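Local coordinates for protein RNA-dependent RNA polymerase (Toscana virus, PDB 6QW5) that probably cleaves capped host messenger RNAs, through a manganese-dependent cap-snatching endonuclease domain at its amino terminus, to supply primers for viral RNA synthesis, at residues Leu76-Phe81 and Arg194-Ile199; Asp109-Asp114 and Ile147-Ile152; Pro113-Glu118 and Val127-Thr132; His123-Glu128 and Ser164-Ala169. All coordinates share one frame; numbering follows the deposited sequence.

Overall arrangement
The four contacts build and frame a two-manganese nuclease site occupied by 2-4-dioxo-4-phenylbutanoic acid. Contacts 3 and 4 share Val127 and Glu128 of strand 124-131, and their centres are about 6 Å apart. Contact 2 shares Pro113 and Asp114 with contact 3, about 9 Å away between centres, and brings helix 136-157 up to the same site. Contact 1 is more remote, its centre about 16 Å from that of contact 3. It reaches one of the two ions through His79, whose NE2 binds it at 2.2 Å and lies 3.1 Å from Asp114 OD2. All four contacts thus reach one manganese ion, which gathers His79, Asp114, Glu128 and Phe129 from segments far apart in the chain.

Contact 1 of 4, residues Leu76-Phe81 and Arg194-Ile199; sequences LFKHDF and RLARDI. With MN (manganese (II) ion), chain C; XI7 (2-4-dioxo-4-phenylbutanoic acid), chain E.
Phe77 and Phe81 reach across from one helix to Leu195, Ala196 and Ile199 of another. Apolar contact carries the pairing, and no hydrogen bond passes between 76-81 and 194-199. The outer end of the Phe77 ring meets a branch of Ile199, with CZ 3.6 Å from CG2, and the two side chains cross at about a right angle. Ala196 O lies at the edge of the same ring, 3.7 Å from Phe77 CE2. Phe81 sets CD2 3.7 Å from Ala196 CB, while its CZ touches Leu195 CD2. Phe77 and Phe81 sit one turn apart on the side of the helix that faces 194-199; CG anti to the backbone N (chi1 165° and -179°) extends each ring from there. Phe81 CB also lies over one face of the Phe77 ring, offset toward its rim. Ala196 stands nearest the other backbone, its CA 5.2 Å from Lys78 CA. The segment axes approach to 8.9 Å and run nearly antiparallel, at 153°.

Metal binding occupies the other side of helix 77-82. His79 points away from 194-199 and binds a manganese ion through NE2 at 2.2 Å. Its ND1 donates to Asp80 OD1 at 3.2 Å, in the imidazole plane but from above the carboxylate plane. This bond helps fix the ring's rotation. A metal-binding histidine here is a mark of the His-containing cap-snatching endonucleases. Leu76 CD1 rests against the bound 2-4-dioxo-4-phenylbutanoic acid, 3.7 Å from its ring carbon C1.

Strand 66-69 lies beside the phenylalanines, with Val69 on Phe77 and Glu67 on Phe81. Tyr36 of strand 36-40 packs on Leu195 and Ile199.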
# COMPACT_ATOMS: atom_id res chain seq x y z
N LEU A 76 6.18 9.75 5.94
CA LEU A 76 5.79 8.63 5.09
C LEU A 76 5.06 9.09 3.84
O LEU A 76 4.35 8.30 3.22
CB LEU A 76 4.95 7.64 5.89
CG LEU A 76 5.74 6.83 6.92
CD1 LEU A 76 4.87 5.72 7.51
CD2 LEU A 76 7.01 6.26 6.31
N PHE A 77 5.24 10.36 3.45
CA PHE A 77 4.50 10.92 2.33
C PHE A 77 4.72 10.11 1.05
O PHE A 77 3.75 9.75 0.36
CB PHE A 77 4.91 12.38 2.11
CG PHE A 77 4.47 12.92 0.79
CD1 PHE A 77 3.15 13.30 0.59
CD2 PHE A 77 5.35 12.99 -0.28
CE1 PHE A 77 2.72 13.77 -0.63
CE2 PHE A 77 4.93 13.45 -1.51
CZ PHE A 77 3.61 13.84 -1.69
N LYS A 78 5.97 9.83 0.71
CA LYS A 78 6.27 9.10 -0.52
C LYS A 78 5.55 7.75 -0.54
O LYS A 78 4.89 7.40 -1.53
CB LYS A 78 7.77 8.90 -0.63
CG LYS A 78 8.25 8.45 -1.98
CD LYS A 78 9.69 7.97 -1.90
CE LYS A 78 10.57 8.98 -1.19
NZ LYS A 78 12.03 8.67 -1.34
N HIS A 79 5.67 6.99 0.54
CA HIS A 79 4.98 5.72 0.68
C HIS A 79 3.47 5.93 0.63
O HIS A 79 2.77 5.30 -0.16
CB HIS A 79 5.45 5.08 2.00
CG HIS A 79 4.74 3.82 2.39
ND1 HIS A 79 3.52 3.82 3.03
CD2 HIS A 79 5.13 2.53 2.32
CE1 HIS A 79 3.17 2.57 3.30
NE2 HIS A 79 4.13 1.77 2.88
N ASP A 80 2.95 6.87 1.41
CA ASP A 80 1.50 6.99 1.54
C ASP A 80 0.84 7.67 0.34
O ASP A 80 -0.24 7.25 -0.08
CB ASP A 80 1.16 7.71 2.83
CG ASP A 80 1.45 6.86 4.05
OD1 ASP A 80 1.14 5.64 4.04
OD2 ASP A 80 2.02 7.42 5.01
N PHE A 81 1.47 8.69 -0.25
CA PHE A 81 0.90 9.27 -1.47
C PHE A 81 0.83 8.24 -2.59
O PHE A 81 -0.15 8.20 -3.34
CB PHE A 81 1.70 10.48 -1.94
CG PHE A 81 1.12 11.12 -3.17
CD1 PHE A 81 0.10 12.06 -3.07
CD2 PHE A 81 1.54 10.75 -4.44
CE1 PHE A 81 -0.46 12.64 -4.20
CE2 PHE A 81 0.98 11.32 -5.58
CZ PHE A 81 -0.02 12.27 -5.45
N ARG A 194 6.12 8.32 -9.05
CA ARG A 194 7.02 9.25 -9.73
C ARG A 194 6.75 10.68 -9.29
O ARG A 194 7.68 11.44 -9.00
CB ARG A 194 6.86 9.12 -11.25
CG ARG A 194 7.44 7.84 -11.83
CD ARG A 194 7.13 7.76 -13.31
NE ARG A 194 7.73 6.59 -13.91
CZ ARG A 194 7.76 6.36 -15.22
NH1 ARG A 194 7.22 7.23 -16.06
NH2 ARG A 194 8.32 5.25 -15.69
N LEU A 195 5.47 11.07 -9.23
CA LEU A 195 5.11 12.40 -8.75
C LEU A 195 5.47 12.56 -7.28
O LEU A 195 5.98 13.62 -6.87
CB LEU A 195 3.62 12.64 -8.98
CG LEU A 195 3.10 13.98 -8.46
CD1 LEU A 195 3.83 15.15 -9.13
CD2 LEU A 195 1.59 14.08 -8.66
N ALA A 196 5.22 11.53 -6.47
CA ALA A 196 5.62 11.56 -5.07
C ALA A 196 7.11 11.79 -4.90
O ALA A 196 7.54 12.52 -4.00
CB ALA A 196 5.21 10.26 -4.38
N ARG A 197 7.93 11.15 -5.75
CA ARG A 197 9.38 11.36 -5.66
C ARG A 197 9.72 12.83 -5.85
O ARG A 197 10.51 13.39 -5.08
CB ARG A 197 10.10 10.49 -6.69
CG ARG A 197 10.34 9.06 -6.20
CD ARG A 197 10.76 8.12 -7.31
NE ARG A 197 11.94 8.56 -8.04
CZ ARG A 197 12.92 7.76 -8.44
NH1 ARG A 197 12.89 6.46 -8.17
NH2 ARG A 197 13.95 8.26 -9.12
N ASP A 198 9.14 13.47 -6.87
CA ASP A 198 9.36 14.90 -7.12
C ASP A 198 9.00 15.74 -5.90
O ASP A 198 9.82 16.48 -5.37
CB ASP A 198 8.54 15.35 -8.33
CG ASP A 198 9.16 14.94 -9.65
OD1 ASP A 198 10.37 14.64 -9.68
OD2 ASP A 198 8.42 14.91 -10.67
N ILE A 199 7.75 15.62 -5.43
CA ILE A 199 7.28 16.38 -4.28
C ILE A 199 8.14 16.12 -3.05
O ILE A 199 8.26 16.99 -2.17
CB ILE A 199 5.79 16.05 -4.00
CG1 ILE A 199 4.93 16.39 -5.22
CG2 ILE A 199 5.26 16.79 -2.79
CD1 ILE A 199 3.48 15.91 -5.10
MN MN C . 4.57 -0.16 3.87
O8 XI7 E . 4.67 0.73 5.77
C9 XI7 E . 5.97 1.04 6.01
C10 XI7 E . 6.94 0.74 5.08
O11 XI7 E . 6.70 0.23 3.95
O10 XI7 E . 8.14 0.97 5.36
C8 XI7 E . 6.34 1.63 7.18
C7 XI7 E . 5.47 2.02 8.33
C1 XI7 E . 6.08 2.80 9.48
C6 XI7 E . 7.47 3.06 9.49
C5 XI7 E . 8.07 3.77 10.53
C4 XI7 E . 7.30 4.25 11.60
C3 XI7 E . 5.92 3.99 11.59
C2 XI7 E . 5.31 3.27 10.54
O14 XI7 E . 4.32 1.61 8.50

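Contact 2 of 4, residues Asp109-Asp114 and Ile147-Ile152; sequences DFQSPD and IAKYEI. With MN (manganese (II) ion), chain D; MN (manganese (II) ion), chain C; XI7 (2-4-dioxo-4-phenylbutanoic acid), chain E.
The Pro-Asp element of the PD-(D/E)XK nuclease fold meets helix 136-157 here, with Pro113 lying over the ring of Tyr150. Pro113 CB sits 4.0 Å from the ring centroid in a CH-pi contact. Lys149 CG covers the opposite face, so the phenol is held between the proline and a neighbour on its own helix. Gln111 approaches the same ring obliquely, its amide plane 27° from the ring plane. Its chain is extended beyond CG, which carries NE2 to Lys149 O at 3.2 Å. That bond is nearly straight at 173°. Lys149 O lies close to the amide plane of Gln111, whereas NE2 stands above the plane of that carbonyl.

Asp114 follows directly and is the acid of the motif. Its carboxylate bridges the two manganese ions, with OD1 2.0 Å from one and OD2 2.3 Å from the other. Asp91 completes the coordination of the ion on OD1.

Waters fill in between loop and helix. One accepts from Ser112 N at 3.2 Å and hydrogen-bonds Tyr150 OH at 2.9 Å. Another takes a bond from Lys149 NZ at 2.6 Å and a weak one from Gln111 NE2; the lysine chain bends at chi4 (69°) to meet it. A third water, 2.9 Å from Ser112 O, is itself a ligand of the manganese ion on Asp114 OD1.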
# COMPACT_ATOMS: atom_id res chain seq x y z
N ASP A 109 2.05 -9.24 18.21
CA ASP A 109 0.72 -8.67 18.36
C ASP A 109 0.66 -7.20 17.97
O ASP A 109 -0.40 -6.70 17.60
CB ASP A 109 0.25 -8.83 19.80
CG ASP A 109 0.10 -10.27 20.22
OD1 ASP A 109 -0.71 -10.99 19.60
OD2 ASP A 109 0.80 -10.68 21.16
N PHE A 110 1.78 -6.49 18.05
CA PHE A 110 1.80 -5.05 17.83
C PHE A 110 2.48 -4.64 16.53
O PHE A 110 2.62 -3.44 16.28
CB PHE A 110 2.45 -4.35 19.03
CG PHE A 110 1.86 -4.77 20.35
CD1 PHE A 110 0.53 -4.49 20.64
CD2 PHE A 110 2.59 -5.51 21.26
CE1 PHE A 110 -0.03 -4.88 21.84
CE2 PHE A 110 2.03 -5.92 22.47
CZ PHE A 110 0.71 -5.60 22.76
N GLN A 111 2.91 -5.60 15.71
CA GLN A 111 3.25 -5.31 14.33
C GLN A 111 2.02 -4.79 13.59
O GLN A 111 0.88 -5.17 13.88
CB GLN A 111 3.76 -6.56 13.63
CG GLN A 111 5.16 -6.96 14.03
CD GLN A 111 5.71 -8.00 13.10
OE1 GLN A 111 5.32 -9.16 13.15
NE2 GLN A 111 6.61 -7.59 12.21
N SER A 112 2.25 -3.93 12.60
CA SER A 112 1.15 -3.25 11.93
C SER A 112 1.45 -3.14 10.43
O SER A 112 2.03 -2.16 9.98
CB SER A 112 0.89 -1.87 12.53
OG SER A 112 2.10 -1.16 12.71
N PRO A 113 1.07 -4.15 9.66
CA PRO A 113 1.18 -4.02 8.19
C PRO A 113 0.24 -2.93 7.70
O PRO A 113 -0.60 -2.42 8.44
CB PRO A 113 0.80 -5.41 7.66
CG PRO A 113 0.15 -6.13 8.82
CD PRO A 113 0.54 -5.45 10.09
N ASP A 114 0.42 -2.54 6.43
CA ASP A 114 -0.31 -1.40 5.90
C ASP A 114 -1.82 -1.65 5.85
O ASP A 114 -2.59 -0.70 6.00
CB ASP A 114 0.21 -1.04 4.51
CG ASP A 114 1.57 -0.37 4.55
OD1 ASP A 114 1.85 0.39 5.51
OD2 ASP A 114 2.37 -0.64 3.64
N ILE A 147 7.75 -9.65 3.04
CA ILE A 147 7.26 -11.00 3.34
C ILE A 147 7.96 -11.54 4.57
O ILE A 147 7.32 -12.04 5.51
CB ILE A 147 7.46 -11.93 2.13
CG1 ILE A 147 6.52 -11.51 1.00
CG2 ILE A 147 7.20 -13.39 2.55
CD1 ILE A 147 6.77 -12.22 -0.29
N ALA A 148 9.29 -11.44 4.61
CA ALA A 148 10.03 -11.99 5.74
C ALA A 148 9.69 -11.26 7.03
O ALA A 148 9.70 -11.86 8.11
CB ALA A 148 11.54 -11.91 5.48
N LYS A 149 9.38 -9.97 6.93
CA LYS A 149 9.04 -9.20 8.12
C LYS A 149 7.72 -9.65 8.76
O LYS A 149 7.58 -9.61 9.99
CB LYS A 149 8.98 -7.71 7.76
CG LYS A 149 8.49 -6.81 8.86
CD LYS A 149 8.44 -5.36 8.36
CE LYS A 149 8.15 -4.38 9.46
NZ LYS A 149 9.30 -4.28 10.40
N TYR A 150 6.75 -10.07 7.95
CA TYR A 150 5.43 -10.36 8.49
C TYR A 150 5.03 -11.84 8.42
O TYR A 150 3.98 -12.19 8.95
CB TYR A 150 4.36 -9.52 7.76
CG TYR A 150 4.47 -8.04 8.05
CD1 TYR A 150 4.22 -7.54 9.32
CD2 TYR A 150 4.86 -7.14 7.06
CE1 TYR A 150 4.32 -6.17 9.59
CE2 TYR A 150 4.98 -5.78 7.32
CZ TYR A 150 4.71 -5.30 8.59
OH TYR A 150 4.82 -3.95 8.87
N GLU A 151 5.85 -12.70 7.82
CA GLU A 151 5.43 -14.08 7.55
C GLU A 151 5.13 -14.84 8.84
O GLU A 151 4.14 -15.57 8.92
CB GLU A 151 6.50 -14.81 6.72
N ILE A 152 5.95 -14.64 9.88
CA ILE A 152 5.80 -15.36 11.14
C ILE A 152 4.50 -14.99 11.84
O ILE A 152 3.79 -15.86 12.36
CB ILE A 152 7.01 -15.06 12.06
CG1 ILE A 152 8.22 -15.91 11.67
CG2 ILE A 152 6.64 -15.27 13.53
CD1 ILE A 152 9.44 -15.68 12.61
MN MN D . 3.07 0.96 7.03
MN MN C . 4.57 -0.16 3.87
O8 XI7 E . 4.67 0.73 5.77
C9 XI7 E . 5.97 1.04 6.01
C10 XI7 E . 6.94 0.74 5.08
O11 XI7 E . 6.70 0.23 3.95
O10 XI7 E . 8.14 0.97 5.36
C8 XI7 E . 6.34 1.63 7.18
C7 XI7 E . 5.47 2.02 8.33
C1 XI7 E . 6.08 2.80 9.48
C6 XI7 E . 7.47 3.06 9.49
C5 XI7 E . 8.07 3.77 10.53
C4 XI7 E . 7.30 4.25 11.60
C3 XI7 E . 5.92 3.99 11.59
C2 XI7 E . 5.31 3.27 10.54
O14 XI7 E . 4.32 1.61 8.50
O HOH W 1 6.23 -11.51 11.89
O HOH W 2 8.28 -4.67 12.77
O HOH W 3 5.28 -3.32 11.63
O HOH W 4 3.37 -1.13 7.68
O HOH W 5 2.54 2.87 6.55

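Contact 3 of 4, residues Pro113-Glu118 and Val127-Thr132; sequences PDMIIE and VEFTTT. With MN (manganese (II) ion), chain C; MN (manganese (II) ion), chain D; XI7 (2-4-dioxo-4-phenylbutanoic acid), chain E.
Asp114 and Glu128 grip each other's segments through carboxylate-to-backbone bonds while both bind one manganese ion. Glu128 CG is anti to the backbone N, and a bend at chi2 (64°) then swings the carboxylate toward Asp114. Its OE1 takes the N-H of Asp114 at 2.9 Å, nearly end-on to the C-O bond. Its OE2 reaches the metal at 2.2 Å. In return, Asp114 holds CG beside its own backbone N (chi1 -73°), and its OD2 reaches Phe129 N at 2.7 Å. OD2 accepts that N-H with its anti lone pair, away from the other carboxylate oxygen. Phe129 adds its carbonyl oxygen to the ion at 2.1 Å. Both acidic groups are thus positioned by main-chain donors as well as by the metal.

Selenomethionine Met115 lies beside Val127, both pointing the same way, with their CB atoms 3.8 Å apart. It also makes an oblique Met-aromatic contact, with Met115 SE 3.8 Å from Phe129 CZ. The backbones pair in both directions: Met115 N donates to Val127 O, and Val127 N to Met115 O, each at 2.9 Å. Asp114 and Met115 together face Val127, which makes a classic beta bulge at the start of the hairpin.

Strand 163-171 flanks strand 124-131 on the other edge. Helix 136-157 brings Lys146 and Tyr150 against Glu128, helix 94-98 packs on Ile116, and Phe83 stacks on Phe129.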
# COMPACT_ATOMS: atom_id res chain seq x y z
N PRO A 113 1.07 -4.15 9.66
CA PRO A 113 1.18 -4.02 8.19
C PRO A 113 0.24 -2.93 7.70
O PRO A 113 -0.60 -2.42 8.44
CB PRO A 113 0.80 -5.41 7.66
CG PRO A 113 0.15 -6.13 8.82
CD PRO A 113 0.54 -5.45 10.09
N ASP A 114 0.42 -2.54 6.43
CA ASP A 114 -0.31 -1.40 5.90
C ASP A 114 -1.82 -1.65 5.85
O ASP A 114 -2.59 -0.70 6.00
CB ASP A 114 0.21 -1.04 4.51
CG ASP A 114 1.57 -0.37 4.55
OD1 ASP A 114 1.85 0.39 5.51
OD2 ASP A 114 2.37 -0.64 3.64
N MSE A 115 -2.26 -2.88 5.63
CA MSE A 115 -3.69 -3.19 5.67
C MSE A 115 -3.93 -4.57 6.29
O MSE A 115 -3.18 -5.51 6.05
CB MSE A 115 -4.34 -3.16 4.28
CG MSE A 115 -4.06 -1.93 3.41
SE MSE A 115 -5.05 -2.05 1.72
CE MSE A 115 -6.76 -1.27 2.32
N ILE A 116 -4.99 -4.70 7.08
CA ILE A 116 -5.49 -6.00 7.53
C ILE A 116 -6.99 -5.97 7.28
O ILE A 116 -7.71 -5.21 7.94
CB ILE A 116 -5.17 -6.29 9.00
CG1 ILE A 116 -3.69 -6.12 9.29
CG2 ILE A 116 -5.57 -7.71 9.38
CD1 ILE A 116 -3.30 -6.51 10.69
N ILE A 117 -7.45 -6.74 6.30
CA ILE A 117 -8.84 -6.70 5.85
C ILE A 117 -9.51 -8.03 6.19
O ILE A 117 -9.06 -9.09 5.75
CB ILE A 117 -8.93 -6.42 4.35
CG1 ILE A 117 -8.09 -5.18 3.99
CG2 ILE A 117 -10.39 -6.29 3.93
CD1 ILE A 117 -7.73 -5.07 2.53
N GLU A 118 -10.61 -7.96 6.93
CA GLU A 118 -11.39 -9.14 7.30
C GLU A 118 -12.69 -9.16 6.51
O GLU A 118 -13.41 -8.17 6.49
CB GLU A 118 -11.67 -9.19 8.81
CG GLU A 118 -12.39 -10.49 9.20
CD GLU A 118 -12.45 -10.74 10.70
OE1 GLU A 118 -11.91 -9.93 11.48
OE2 GLU A 118 -13.04 -11.77 11.10
N VAL A 127 -1.94 -6.82 3.77
CA VAL A 127 -1.35 -6.13 2.61
C VAL A 127 -0.22 -5.21 3.09
O VAL A 127 -0.41 -4.40 4.01
CB VAL A 127 -2.39 -5.30 1.83
CG1 VAL A 127 -1.78 -4.78 0.51
CG2 VAL A 127 -3.67 -6.11 1.55
N GLU A 128 0.95 -5.32 2.47
CA GLU A 128 2.05 -4.41 2.79
C GLU A 128 2.52 -3.74 1.51
O GLU A 128 2.69 -4.40 0.48
CB GLU A 128 3.22 -5.13 3.47
CG GLU A 128 4.41 -4.21 3.81
CD GLU A 128 4.09 -3.11 4.83
OE1 GLU A 128 3.11 -3.26 5.59
OE2 GLU A 128 4.82 -2.10 4.87
N PHE A 129 2.69 -2.42 1.58
CA PHE A 129 3.22 -1.60 0.51
C PHE A 129 4.67 -1.21 0.81
O PHE A 129 5.04 -0.97 1.97
CB PHE A 129 2.42 -0.30 0.33
CG PHE A 129 0.92 -0.50 0.25
CD1 PHE A 129 0.37 -1.35 -0.68
CD2 PHE A 129 0.08 0.22 1.10
CE1 PHE A 129 -1.00 -1.51 -0.76
CE2 PHE A 129 -1.30 0.05 1.03
CZ PHE A 129 -1.83 -0.81 0.09
N THR A 130 5.45 -1.07 -0.24
CA THR A 130 6.81 -0.59 -0.06
C THR A 130 7.25 0.05 -1.38
O THR A 130 6.63 -0.14 -2.42
CB THR A 130 7.73 -1.75 0.38
OG1 THR A 130 9.01 -1.23 0.78
CG2 THR A 130 7.91 -2.76 -0.73
N THR A 131 8.31 0.85 -1.29
CA THR A 131 8.86 1.57 -2.44
C THR A 131 10.37 1.38 -2.44
O THR A 131 10.97 1.03 -1.42
CB THR A 131 8.55 3.08 -2.38
OG1 THR A 131 9.45 3.72 -1.46
CG2 THR A 131 7.14 3.34 -1.91
N THR A 132 11.00 1.61 -3.59
CA THR A 132 12.45 1.59 -3.68
C THR A 132 12.90 2.63 -4.70
O THR A 132 12.23 2.85 -5.71
CB THR A 132 13.00 0.21 -4.08
OG1 THR A 132 14.44 0.24 -4.11
CG2 THR A 132 12.50 -0.19 -5.46
MN MN C . 4.57 -0.16 3.87
MN MN D . 3.07 0.96 7.03
O8 XI7 E . 4.67 0.73 5.77
C9 XI7 E . 5.97 1.04 6.01
C10 XI7 E . 6.94 0.74 5.08
O11 XI7 E . 6.70 0.23 3.95
O10 XI7 E . 8.14 0.97 5.36
C8 XI7 E . 6.34 1.63 7.18
C7 XI7 E . 5.47 2.02 8.33
C1 XI7 E . 6.08 2.80 9.48
C6 XI7 E . 7.47 3.06 9.49
C5 XI7 E . 8.07 3.77 10.53
C4 XI7 E . 7.30 4.25 11.60
C3 XI7 E . 5.92 3.99 11.59
C2 XI7 E . 5.31 3.27 10.54
O14 XI7 E . 4.32 1.61 8.50
O HOH W 4 3.37 -1.13 7.68
O HOH W 5 2.54 2.87 6.55

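Contact 4 of 4, residues His123-Glu128 and Ser164-Ala169; sequences HVYVVE and SLYIIA. With MN (manganese (II) ion), chain C; XI7 (2-4-dioxo-4-phenylbutanoic acid), chain E.
Val126 O is gripped twice by strand 163-171. Tyr166 N donates to it at 2.8 Å, nearly straight at 174° and almost along the C=O axis. Leu165 CA adds a weaker C-H...O contact at 3.4 Å. Tyr166 O accepts the N-H of Glu128 at 3.0 Å and has a C-H...O contact with Val127 CA at 3.3 Å. The ladder continues with Ser164 N to Val124 O, Val126 N to Ser164 O, and Ile168 N to Glu128 O.

These are neighbouring parallel strands of a beta-alpha-beta unit, linked by helix 136-157, in the mixed sheet of the nuclease fold. The segments run at 22° to each other.

One face carries Tyr125, Ser164, Val127 and Tyr166. The two tyrosines lie side by side and point the same way, meeting rim to rim with Tyr125 CD2 3.8 Å from Tyr166 CE2. Ser164 CB touches the Tyr125 ring obliquely. Val126, Leu165, Glu128 and Ile167 lie on the other face, where the contacts are between aliphatic carbons. With CG of Leu165 anti to the backbone N, chi2 of 60° turns CD1 back toward Val126, 3.7 Å from its CG1. Ile167 sets CD1 against Glu128 CB at 3.8 Å, packing the aliphatic root of this metal ligand. Ala143 and Ile147 of the connecting helix lie against Ile167. On its far edge, strand 163-171 is bonded by Asn178, through Leu165 O and Ile167 N.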
# COMPACT_ATOMS: atom_id res chain seq x y z
N HIS A 123 -12.22 -14.71 5.98
CA HIS A 123 -10.86 -14.63 5.48
C HIS A 123 -10.25 -13.29 5.87
O HIS A 123 -10.95 -12.27 5.98
CB HIS A 123 -10.82 -14.78 3.96
CG HIS A 123 -11.25 -16.13 3.47
ND1 HIS A 123 -12.53 -16.38 3.01
CD2 HIS A 123 -10.58 -17.30 3.36
CE1 HIS A 123 -12.62 -17.64 2.63
NE2 HIS A 123 -11.45 -18.23 2.84
N VAL A 124 -8.95 -13.29 6.10
CA VAL A 124 -8.22 -12.08 6.45
C VAL A 124 -7.15 -11.86 5.40
O VAL A 124 -6.44 -12.80 5.03
CB VAL A 124 -7.60 -12.17 7.86
CG1 VAL A 124 -6.72 -10.94 8.15
CG2 VAL A 124 -8.70 -12.33 8.93
N TYR A 125 -7.04 -10.63 4.90
CA TYR A 125 -6.03 -10.25 3.92
C TYR A 125 -5.06 -9.27 4.56
O TYR A 125 -5.48 -8.22 5.07
CB TYR A 125 -6.67 -9.67 2.66
CG TYR A 125 -7.59 -10.67 2.00
CD1 TYR A 125 -8.92 -10.79 2.40
CD2 TYR A 125 -7.13 -11.53 1.01
CE1 TYR A 125 -9.76 -11.72 1.83
CE2 TYR A 125 -7.96 -12.47 0.43
CZ TYR A 125 -9.28 -12.56 0.84
OH TYR A 125 -10.11 -13.48 0.26
N VAL A 126 -3.79 -9.62 4.57
CA VAL A 126 -2.74 -8.73 5.05
C VAL A 126 -2.03 -8.16 3.84
O VAL A 126 -1.63 -8.91 2.95
CB VAL A 126 -1.78 -9.47 5.99
CG1 VAL A 126 -0.59 -8.57 6.37
CG2 VAL A 126 -2.51 -9.93 7.25
N VAL A 127 -1.94 -6.82 3.77
CA VAL A 127 -1.35 -6.13 2.61
C VAL A 127 -0.22 -5.21 3.09
O VAL A 127 -0.41 -4.40 4.01
CB VAL A 127 -2.39 -5.30 1.83
CG1 VAL A 127 -1.78 -4.78 0.51
CG2 VAL A 127 -3.67 -6.11 1.55
N GLU A 128 0.95 -5.32 2.47
CA GLU A 128 2.05 -4.41 2.79
C GLU A 128 2.52 -3.74 1.51
O GLU A 128 2.69 -4.40 0.48
CB GLU A 128 3.22 -5.13 3.47
CG GLU A 128 4.41 -4.21 3.81
CD GLU A 128 4.09 -3.11 4.83
OE1 GLU A 128 3.11 -3.26 5.59
OE2 GLU A 128 4.82 -2.10 4.87
N SER A 164 -4.29 -14.46 3.67
CA SER A 164 -3.55 -14.29 2.43
C SER A 164 -2.71 -13.02 2.53
O SER A 164 -3.24 -11.94 2.85
CB SER A 164 -4.49 -14.20 1.23
OG SER A 164 -5.15 -15.42 1.00
N LEU A 165 -1.43 -13.14 2.23
CA LEU A 165 -0.47 -12.06 2.41
C LEU A 165 -0.12 -11.47 1.04
O LEU A 165 0.41 -12.19 0.18
CB LEU A 165 0.77 -12.57 3.13
CG LEU A 165 1.96 -11.62 3.22
CD1 LEU A 165 1.58 -10.36 3.96
CD2 LEU A 165 3.14 -12.33 3.92
N TYR A 166 -0.41 -10.19 0.84
CA TYR A 166 -0.14 -9.54 -0.44
C TYR A 166 0.88 -8.42 -0.27
O TYR A 166 0.89 -7.73 0.75
CB TYR A 166 -1.42 -8.98 -1.05
CG TYR A 166 -2.30 -10.03 -1.64
CD1 TYR A 166 -1.96 -10.65 -2.85
CD2 TYR A 166 -3.47 -10.42 -1.01
CE1 TYR A 166 -2.77 -11.62 -3.41
CE2 TYR A 166 -4.29 -11.41 -1.57
CZ TYR A 166 -3.93 -12.00 -2.77
OH TYR A 166 -4.74 -12.95 -3.33
N ILE A 167 1.72 -8.24 -1.30
CA ILE A 167 2.76 -7.21 -1.32
C ILE A 167 2.65 -6.42 -2.63
O ILE A 167 2.32 -6.98 -3.67
CB ILE A 167 4.19 -7.80 -1.20
CG1 ILE A 167 4.31 -8.79 -0.03
CG2 ILE A 167 5.24 -6.69 -1.06
CD1 ILE A 167 4.27 -8.15 1.37
N ILE A 168 2.87 -5.10 -2.55
CA ILE A 168 3.12 -4.25 -3.71
C ILE A 168 4.40 -3.46 -3.44
O ILE A 168 4.44 -2.66 -2.50
CB ILE A 168 1.96 -3.29 -4.00
CG1 ILE A 168 0.59 -4.00 -4.02
CG2 ILE A 168 2.20 -2.54 -5.32
CD1 ILE A 168 -0.58 -3.03 -4.32
N ALA A 169 5.41 -3.66 -4.27
CA ALA A 169 6.67 -2.92 -4.22
C ALA A 169 6.82 -2.12 -5.51
O ALA A 169 6.84 -2.70 -6.60
CB ALA A 169 7.86 -3.88 -4.03
MN MN C . 4.57 -0.16 3.87
O8 XI7 E . 4.67 0.73 5.77
C9 XI7 E . 5.97 1.04 6.01
C10 XI7 E . 6.94 0.74 5.08
O11 XI7 E . 6.70 0.23 3.95
O10 XI7 E . 8.14 0.97 5.36
C8 XI7 E . 6.34 1.63 7.18
C7 XI7 E . 5.47 2.02 8.33
C1 XI7 E . 6.08 2.80 9.48
C6 XI7 E . 7.47 3.06 9.49
C5 XI7 E . 8.07 3.77 10.53
C4 XI7 E . 7.30 4.25 11.60
C3 XI7 E . 5.92 3.99 11.59
C2 XI7 E . 5.31 3.27 10.54
O14 XI7 E . 4.32 1.61 8.50